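Local coordinates for protein RNA-directed RNA polymerase (Infectious pancreatic necrosis virus, PDB 2YI9) that probably synthesises viral RNA on an RNA template as a birnavirus RNA-dependent RNA polymerase, found both free and covalently attached to the genome, at residues Thr397-Asp402 / Lys496-Thr501; Ala615-Gly620 / Ala630-Ser635; Lys734-Thr739 / Asn775-Ser780. All coordinates share one frame; numbering follows the deposited sequence.

Contact 1 of 3, residues Thr397-Asp402 / Lys496-Thr501; sequences TWYSID and KPNPMT. With MG (magnesium ion), chain F.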
# COMPACT_ATOMS: atom_id res chain seq x y z
N THR A 397 -3.93 28.23 4.53
CA THR A 397 -4.27 27.40 3.36
C THR A 397 -3.88 25.96 3.61
O THR A 397 -2.82 25.69 4.18
CB THR A 397 -3.60 27.98 2.07
OG1 THR A 397 -3.76 29.40 2.01
CG2 THR A 397 -4.14 27.35 0.77
N TRP A 398 -4.74 25.03 3.20
CA TRP A 398 -4.49 23.59 3.29
C TRP A 398 -4.09 23.10 1.90
O TRP A 398 -4.81 23.32 0.93
CB TRP A 398 -5.74 22.87 3.78
CG TRP A 398 -5.62 21.37 3.82
CD1 TRP A 398 -6.07 20.48 2.89
CD2 TRP A 398 -5.06 20.58 4.89
NE1 TRP A 398 -5.85 19.19 3.31
CE2 TRP A 398 -5.23 19.22 4.55
CE3 TRP A 398 -4.44 20.89 6.12
CZ2 TRP A 398 -4.84 18.17 5.40
CZ3 TRP A 398 -4.04 19.85 6.95
CH2 TRP A 398 -4.22 18.51 6.57
N TYR A 399 -2.93 22.45 1.80
CA TYR A 399 -2.44 21.90 0.54
C TYR A 399 -2.37 20.40 0.61
O TYR A 399 -1.79 19.86 1.54
CB TYR A 399 -1.04 22.44 0.18
CG TYR A 399 -1.00 23.95 0.07
CD1 TYR A 399 -1.31 24.59 -1.12
CD2 TYR A 399 -0.67 24.73 1.18
CE1 TYR A 399 -1.31 25.99 -1.22
CE2 TYR A 399 -0.63 26.12 1.09
CZ TYR A 399 -0.94 26.74 -0.11
OH TYR A 399 -0.94 28.12 -0.19
N SER A 400 -2.95 19.74 -0.38
CA SER A 400 -2.86 18.30 -0.51
C SER A 400 -1.94 18.08 -1.71
O SER A 400 -2.23 18.53 -2.83
CB SER A 400 -4.24 17.68 -0.75
OG SER A 400 -4.07 16.28 -0.92
N ILE A 401 -0.78 17.46 -1.45
CA ILE A 401 0.25 17.22 -2.44
C ILE A 401 0.42 15.73 -2.66
O ILE A 401 0.36 14.96 -1.70
CB ILE A 401 1.58 17.91 -2.00
CG1 ILE A 401 1.42 19.45 -1.92
CG2 ILE A 401 2.82 17.52 -2.87
CD1 ILE A 401 2.12 20.07 -0.75
N ASP A 402 0.62 15.32 -3.92
CA ASP A 402 0.89 13.91 -4.21
C ASP A 402 2.17 13.81 -4.97
O ASP A 402 2.43 14.64 -5.83
CB ASP A 402 -0.22 13.27 -5.07
CG ASP A 402 -1.56 13.10 -4.38
OD1 ASP A 402 -1.57 12.71 -3.20
OD2 ASP A 402 -2.59 13.39 -5.01
N LYS A 496 10.64 26.58 3.95
CA LYS A 496 9.20 26.31 3.79
C LYS A 496 8.54 27.20 2.70
O LYS A 496 7.57 27.91 2.99
CB LYS A 496 8.44 26.39 5.14
CG LYS A 496 8.91 25.36 6.16
CD LYS A 496 8.35 25.65 7.56
CE LYS A 496 8.75 24.55 8.53
NZ LYS A 496 8.09 24.70 9.86
N PRO A 497 9.03 27.19 1.43
CA PRO A 497 8.36 28.00 0.39
C PRO A 497 6.91 27.53 0.21
O PRO A 497 6.61 26.33 0.39
CB PRO A 497 9.18 27.72 -0.87
CG PRO A 497 9.78 26.36 -0.63
CD PRO A 497 10.13 26.40 0.83
N ASN A 498 6.03 28.47 -0.11
CA ASN A 498 4.61 28.16 -0.31
C ASN A 498 4.46 27.15 -1.47
O ASN A 498 5.08 27.35 -2.51
CB ASN A 498 3.80 29.45 -0.58
CG ASN A 498 2.33 29.17 -0.71
OD1 ASN A 498 1.86 28.76 -1.77
ND2 ASN A 498 1.61 29.23 0.39
N PRO A 499 3.63 26.08 -1.32
CA PRO A 499 3.48 25.09 -2.41
C PRO A 499 3.09 25.59 -3.80
O PRO A 499 3.38 24.90 -4.78
CB PRO A 499 2.47 24.09 -1.84
CG PRO A 499 2.66 24.19 -0.35
CD PRO A 499 2.87 25.66 -0.12
N MET A 500 2.50 26.80 -3.90
CA MET A 500 2.08 27.39 -5.19
C MET A 500 3.20 28.16 -5.90
O MET A 500 2.96 28.70 -6.98
CB MET A 500 0.86 28.31 -5.01
CG MET A 500 -0.35 27.62 -4.39
SD MET A 500 -0.76 25.99 -5.10
CE MET A 500 -1.41 26.51 -6.72
N THR A 501 4.40 28.23 -5.32
CA THR A 501 5.51 29.00 -5.87
C THR A 501 6.50 28.14 -6.64
O THR A 501 6.55 26.92 -6.44
CB THR A 501 6.22 29.80 -4.76
OG1 THR A 501 6.88 28.88 -3.87
CG2 THR A 501 5.27 30.74 -3.98
MG MG F . -3.18 12.49 -1.94
O HOH W 1 -2.21 14.20 -0.93
O HOH W 2 -4.39 13.74 -3.08
O HOH W 3 -3.94 10.66 -3.03
O HOH W 4 -4.62 12.36 -0.51
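Strand T397-D402 comes nearest to the loop K496-T501 at Y399 and P499, whose CA atoms lie 7.3 Å apart. The strand is an inner member of the four-stranded antiparallel sheet of the polymerase palm, while N498-T501 forms a type I beta turn leading into helix 502-505. Y399 and I401 face this turn; S400 and D402 occupy the other face of the strand.

Y399 supplies most of the strand's share of the contact. Its CG lies beside the backbone N, anti to the carbonyl carbon (chi1 -58°), which sends the ring out across the proline, with its hydroxyl reaching N498. P499 covers one ring face: its CG is 3.8 Å from the Y399 ring centroid, a CH-pi contact offset toward the rim. The same proline is met by I401 CD1, 4.2 Å from P499 CG. M500 approaches Y399 obliquely, with M500 CG 3.7 Å from Y399 CE1 and the bent chain bringing its sulfur into a Met-aromatic contact.

At the phenol end, N498 ND2 donates to Y399 OH at 2.8 Å, nearly in the plane of the amide, which stands 81° to the ring. Several bonds fix this amide: D395 accepts a second bond from ND2, and N498 OD1 accepts from M500 N at 3.0 Å, an Asx turn. N498 O in turn receives both T501 N and T501 OG1.

Behind this packing lies the metal site. D402 OD1 and N389 OD1 bind the magnesium ion together with four waters; D402 fits the motif A aspartate, and N389 the asparagine of the birnavirus Ala-Asp-Asn sequence (motif C). One metal-bound water also joins the strand, lying 2.8 Å from S400 OG and donating to I401 O at 2.8 Å.

Contact 2 of 3, residues Ala615-Gly620 / Ala630-Ser635; sequences AIRLVG and AAKHMS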
# COMPACT_ATOMS: atom_id res chain seq x y z
N ALA A 615 -23.26 0.50 3.58
CA ALA A 615 -21.90 1.02 3.60
C ALA A 615 -21.80 2.40 2.93
O ALA A 615 -21.11 3.27 3.48
CB ALA A 615 -20.93 0.02 2.96
N ILE A 616 -22.52 2.64 1.82
CA ILE A 616 -22.52 3.95 1.16
C ILE A 616 -23.13 5.04 2.10
O ILE A 616 -22.67 6.19 2.10
CB ILE A 616 -23.13 3.94 -0.29
CG1 ILE A 616 -22.59 5.09 -1.16
CG2 ILE A 616 -24.66 3.98 -0.29
CD1 ILE A 616 -21.20 4.91 -1.71
N ARG A 617 -24.10 4.65 2.94
CA ARG A 617 -24.71 5.56 3.91
C ARG A 617 -23.72 5.85 5.02
O ARG A 617 -23.52 7.01 5.36
CB ARG A 617 -26.01 4.99 4.49
CG ARG A 617 -27.15 4.83 3.47
CD ARG A 617 -28.23 3.91 4.01
NE ARG A 617 -28.99 4.56 5.08
CZ ARG A 617 -29.82 3.94 5.91
NH1 ARG A 617 -29.99 2.63 5.84
NH2 ARG A 617 -30.48 4.63 6.82
N LEU A 618 -23.08 4.79 5.58
CA LEU A 618 -22.12 4.85 6.67
C LEU A 618 -20.93 5.76 6.42
O LEU A 618 -20.52 6.49 7.32
CB LEU A 618 -21.58 3.45 6.97
CG LEU A 618 -22.34 2.68 8.02
CD1 LEU A 618 -21.97 1.20 7.93
CD2 LEU A 618 -22.06 3.23 9.42
N VAL A 619 -20.34 5.68 5.21
CA VAL A 619 -19.15 6.47 4.86
C VAL A 619 -19.42 7.95 4.56
O VAL A 619 -18.47 8.70 4.43
CB VAL A 619 -18.24 5.79 3.80
CG1 VAL A 619 -17.76 4.42 4.29
CG2 VAL A 619 -18.94 5.68 2.44
N GLY A 620 -20.69 8.34 4.42
CA GLY A 620 -21.01 9.74 4.15
C GLY A 620 -22.31 10.00 3.44
O GLY A 620 -22.77 11.14 3.42
N ALA A 630 -32.79 7.46 -0.88
CA ALA A 630 -32.86 6.37 -1.84
C ALA A 630 -32.18 5.10 -1.31
O ALA A 630 -32.79 4.03 -1.38
CB ALA A 630 -32.26 6.79 -3.18
N ALA A 631 -30.97 5.21 -0.74
CA ALA A 631 -30.22 4.04 -0.22
C ALA A 631 -30.91 3.39 1.00
O ALA A 631 -30.90 2.16 1.12
CB ALA A 631 -28.78 4.42 0.12
N LYS A 632 -31.53 4.21 1.88
CA LYS A 632 -32.28 3.69 3.03
C LYS A 632 -33.49 2.90 2.53
O LYS A 632 -33.72 1.78 3.00
CB LYS A 632 -32.76 4.82 3.96
CG LYS A 632 -33.56 4.30 5.16
CD LYS A 632 -34.11 5.42 6.07
CE LYS A 632 -34.63 4.82 7.35
NZ LYS A 632 -34.64 5.77 8.50
N HIS A 633 -34.26 3.47 1.58
CA HIS A 633 -35.42 2.78 1.02
C HIS A 633 -35.00 1.41 0.44
O HIS A 633 -35.65 0.42 0.71
CB HIS A 633 -36.09 3.62 -0.09
CG HIS A 633 -37.08 2.83 -0.90
ND1 HIS A 633 -38.35 2.55 -0.42
CD2 HIS A 633 -36.93 2.26 -2.12
CE1 HIS A 633 -38.94 1.84 -1.37
NE2 HIS A 633 -38.13 1.64 -2.41
N MET A 634 -33.94 1.39 -0.35
CA MET A 634 -33.45 0.16 -0.99
C MET A 634 -33.00 -0.91 -0.01
O MET A 634 -33.41 -2.05 -0.16
CB MET A 634 -32.39 0.49 -2.02
CG MET A 634 -32.97 1.26 -3.18
SD MET A 634 -31.70 1.82 -4.30
CE MET A 634 -31.58 0.36 -5.28
N SER A 635 -32.22 -0.54 1.03
CA SER A 635 -31.83 -1.52 2.04
C SER A 635 -33.03 -1.98 2.86
O SER A 635 -33.14 -3.18 3.05
CB SER A 635 -30.69 -1.01 2.92
OG SER A 635 -31.10 0.15 3.61
O HOH W 5 -31.32 -0.36 6.48
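R617 and A631 mark the closest backbone approach, 7.1 Å between their CA atoms, in a helical hairpin of the thumb: the segments A615-G620 and A630-S635 of two consecutive helices run roughly antiparallel, their axes 10.0 Å apart and their N-to-C directions at 144°.

The small side chain of A631 lets the arginine lie close against its helix. R617 CG, placed beside the backbone N by a chi1 of -65°, rests 3.7 Å from A631 CB. The chain then bends at chi3 (72°), turning the guanidinium across K632. One guanidinium face is covered by the aliphatic part of that lysine, with K632 CB 3.6 Å from R617 CZ, over the middle of the group, and K632 CG 3.5 Å from R617 NH2. K632 runs outward fully extended, so the contact uses its methylenes; its NZ stays 4.6 Å from R617 NH2, not in contact. R617 itself is paired with two carboxylates: E614 takes NH1 and E628 takes NE, which fixes the rotation of the buried group.

E614 also bonds to S635 OG, so arginine and serine share one acidic partner. A water joins the group: it lies at the guanidinium edge, in plane, accepts a weak bond from R617 NH1, and is 2.9 Å from S635 OG. Beside this polar cluster, I616 CG2 adds an apolar touch to A631 CB at 4.2 Å.

The pair belongs to helices 604-621 and 625-645, joined by a short connection. Helix 580-588 packs on I616 and V619, and helix 677-684 on L618. Helix 125-137 covers A630, H633 and M634, while the backbone of V619 bonds to L578 of strand 573-578.

Contact 3 of 3, residues Lys734-Thr739 / Asn775-Ser780; sequences KLRVST and NNLLKS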
# COMPACT_ATOMS: atom_id res chain seq x y z
N LYS A 734 27.98 -0.30 0.64
CA LYS A 734 29.05 0.20 -0.22
C LYS A 734 30.00 -0.87 -0.75
O LYS A 734 30.59 -0.69 -1.81
CB LYS A 734 29.84 1.28 0.53
CG LYS A 734 28.98 2.49 0.88
CD LYS A 734 29.62 3.28 1.99
CE LYS A 734 28.67 4.33 2.50
NZ LYS A 734 29.18 4.95 3.74
N LEU A 735 30.15 -1.97 -0.01
CA LEU A 735 31.06 -3.06 -0.36
C LEU A 735 30.48 -4.03 -1.35
O LEU A 735 29.31 -4.40 -1.27
CB LEU A 735 31.56 -3.77 0.90
CG LEU A 735 32.44 -2.94 1.84
CD1 LEU A 735 32.43 -3.53 3.24
CD2 LEU A 735 33.86 -2.86 1.32
N ARG A 736 31.31 -4.47 -2.29
CA ARG A 736 30.94 -5.44 -3.32
C ARG A 736 30.68 -6.83 -2.70
O ARG A 736 31.20 -7.12 -1.62
CB ARG A 736 32.00 -5.49 -4.42
CG ARG A 736 33.35 -6.05 -3.98
CD ARG A 736 34.38 -5.93 -5.08
NE ARG A 736 34.16 -6.84 -6.20
CZ ARG A 736 34.60 -6.62 -7.44
NH1 ARG A 736 35.26 -5.50 -7.73
NH2 ARG A 736 34.37 -7.50 -8.40
N VAL A 737 29.87 -7.66 -3.39
CA VAL A 737 29.50 -9.00 -2.91
C VAL A 737 30.67 -9.95 -2.59
O VAL A 737 30.51 -10.82 -1.73
CB VAL A 737 28.38 -9.70 -3.73
CG1 VAL A 737 27.07 -8.91 -3.66
CG2 VAL A 737 28.80 -9.96 -5.17
N SER A 738 31.84 -9.78 -3.25
CA SER A 738 33.01 -10.64 -2.98
C SER A 738 33.51 -10.48 -1.53
O SER A 738 34.15 -11.40 -1.01
CB SER A 738 34.14 -10.36 -3.96
OG SER A 738 34.65 -9.05 -3.77
N THR A 739 33.15 -9.35 -0.87
CA THR A 739 33.55 -9.08 0.52
C THR A 739 32.57 -9.66 1.57
O THR A 739 32.80 -9.46 2.76
CB THR A 739 33.71 -7.56 0.74
OG1 THR A 739 32.41 -6.95 0.73
CG2 THR A 739 34.64 -6.90 -0.29
N ASN A 775 39.38 1.14 -3.51
CA ASN A 775 38.27 1.49 -4.41
C ASN A 775 37.72 0.30 -5.20
O ASN A 775 36.54 0.29 -5.57
CB ASN A 775 38.70 2.62 -5.36
CG ASN A 775 37.63 3.65 -5.64
OD1 ASN A 775 36.45 3.33 -5.89
ND2 ASN A 775 38.02 4.92 -5.65
N ASN A 776 38.59 -0.72 -5.45
CA ASN A 776 38.25 -1.96 -6.16
C ASN A 776 37.21 -2.79 -5.40
O ASN A 776 36.53 -3.62 -6.00
CB ASN A 776 39.51 -2.81 -6.40
CG ASN A 776 40.11 -3.39 -5.14
OD1 ASN A 776 40.58 -2.66 -4.26
ND2 ASN A 776 40.10 -4.71 -5.02
N LEU A 777 37.09 -2.57 -4.09
CA LEU A 777 36.13 -3.26 -3.24
C LEU A 777 34.77 -2.53 -3.16
O LEU A 777 33.82 -3.06 -2.58
CB LEU A 777 36.70 -3.45 -1.82
CG LEU A 777 37.98 -4.29 -1.68
CD1 LEU A 777 38.37 -4.44 -0.22
CD2 LEU A 777 37.85 -5.65 -2.33
N LEU A 778 34.70 -1.31 -3.73
CA LEU A 778 33.52 -0.46 -3.70
C LEU A 778 32.66 -0.58 -4.93
O LEU A 778 33.00 -0.07 -6.00
CB LEU A 778 33.90 1.01 -3.40
CG LEU A 778 34.72 1.32 -2.12
CD1 LEU A 778 35.01 2.79 -2.02
CD2 LEU A 778 33.97 0.93 -0.87
N LYS A 779 31.53 -1.28 -4.78
CA LYS A 779 30.52 -1.49 -5.82
C LYS A 779 29.22 -1.81 -5.12
O LYS A 779 29.20 -2.61 -4.18
CB LYS A 779 30.90 -2.62 -6.82
CG LYS A 779 29.92 -2.65 -8.01
CD LYS A 779 30.24 -3.64 -9.12
CE LYS A 779 29.20 -3.54 -10.23
NZ LYS A 779 29.39 -4.56 -11.29
N SER A 780 28.12 -1.21 -5.58
CA SER A 780 26.81 -1.48 -5.02
C SER A 780 26.39 -2.93 -5.33
O SER A 780 26.38 -3.34 -6.49
CB SER A 780 25.77 -0.51 -5.58
OG SER A 780 24.49 -0.83 -5.09
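R736 reaches N776 through a chi1 of 67°, which sets CG between the backbone N and the carbonyl carbon, and a bend at chi3 of -71° that swings the guanidinium back to the other loop. The motif is a single beta bridge between loops K734-T739 and N775-S780, with L735 bridged to L778 (CA atoms 4.9 Å apart). Two backbone bonds flank it where the two chains cross: R736 N donates to L777 O at 2.9 Å, whereas K779 N to K734 O, at 3.2 Å, is weak.

Beside the bridge, L777 CD2 meets T739 CG2 obliquely at 4.0 Å. R736 CB touches K779 CB at 3.9 Å, but the two charged ends part: the guanidinium pairs through NH2 with E284, and the extended lysine with E787. Each loop leads into a helix of the C-terminal region, 740-751 and 781-790, and V737 N bonds to E784 of the latter. The long arginine adds a third tie between the loops: R736 NH1 points almost straight along the C=O direction of N776, in the guanidinium plane, at 2.9 Å from N776 O.

Overall arrangement
The three contacts follow one another along the chain, one each in the palm, thumb and C-terminal regions, and share no helix or strand. Contact 1 joins a sheet strand to a distant loop and contact 2 pairs consecutive helices; both are largely buried. Contact 3, between two loops, is only partly so. Chemistry changes accordingly: ring packing and a side-chain amide in contact 1, an arginine laid over alanine and lysine methylenes and salt-bridged to two glutamates in contact 2, and mainly backbone carbonyl bonding in contact 3. Contact 1 alone carries a metal ligand. Contacts 2 and 3, with centres about 61 Å apart, lie on opposite sides of the chain's centre.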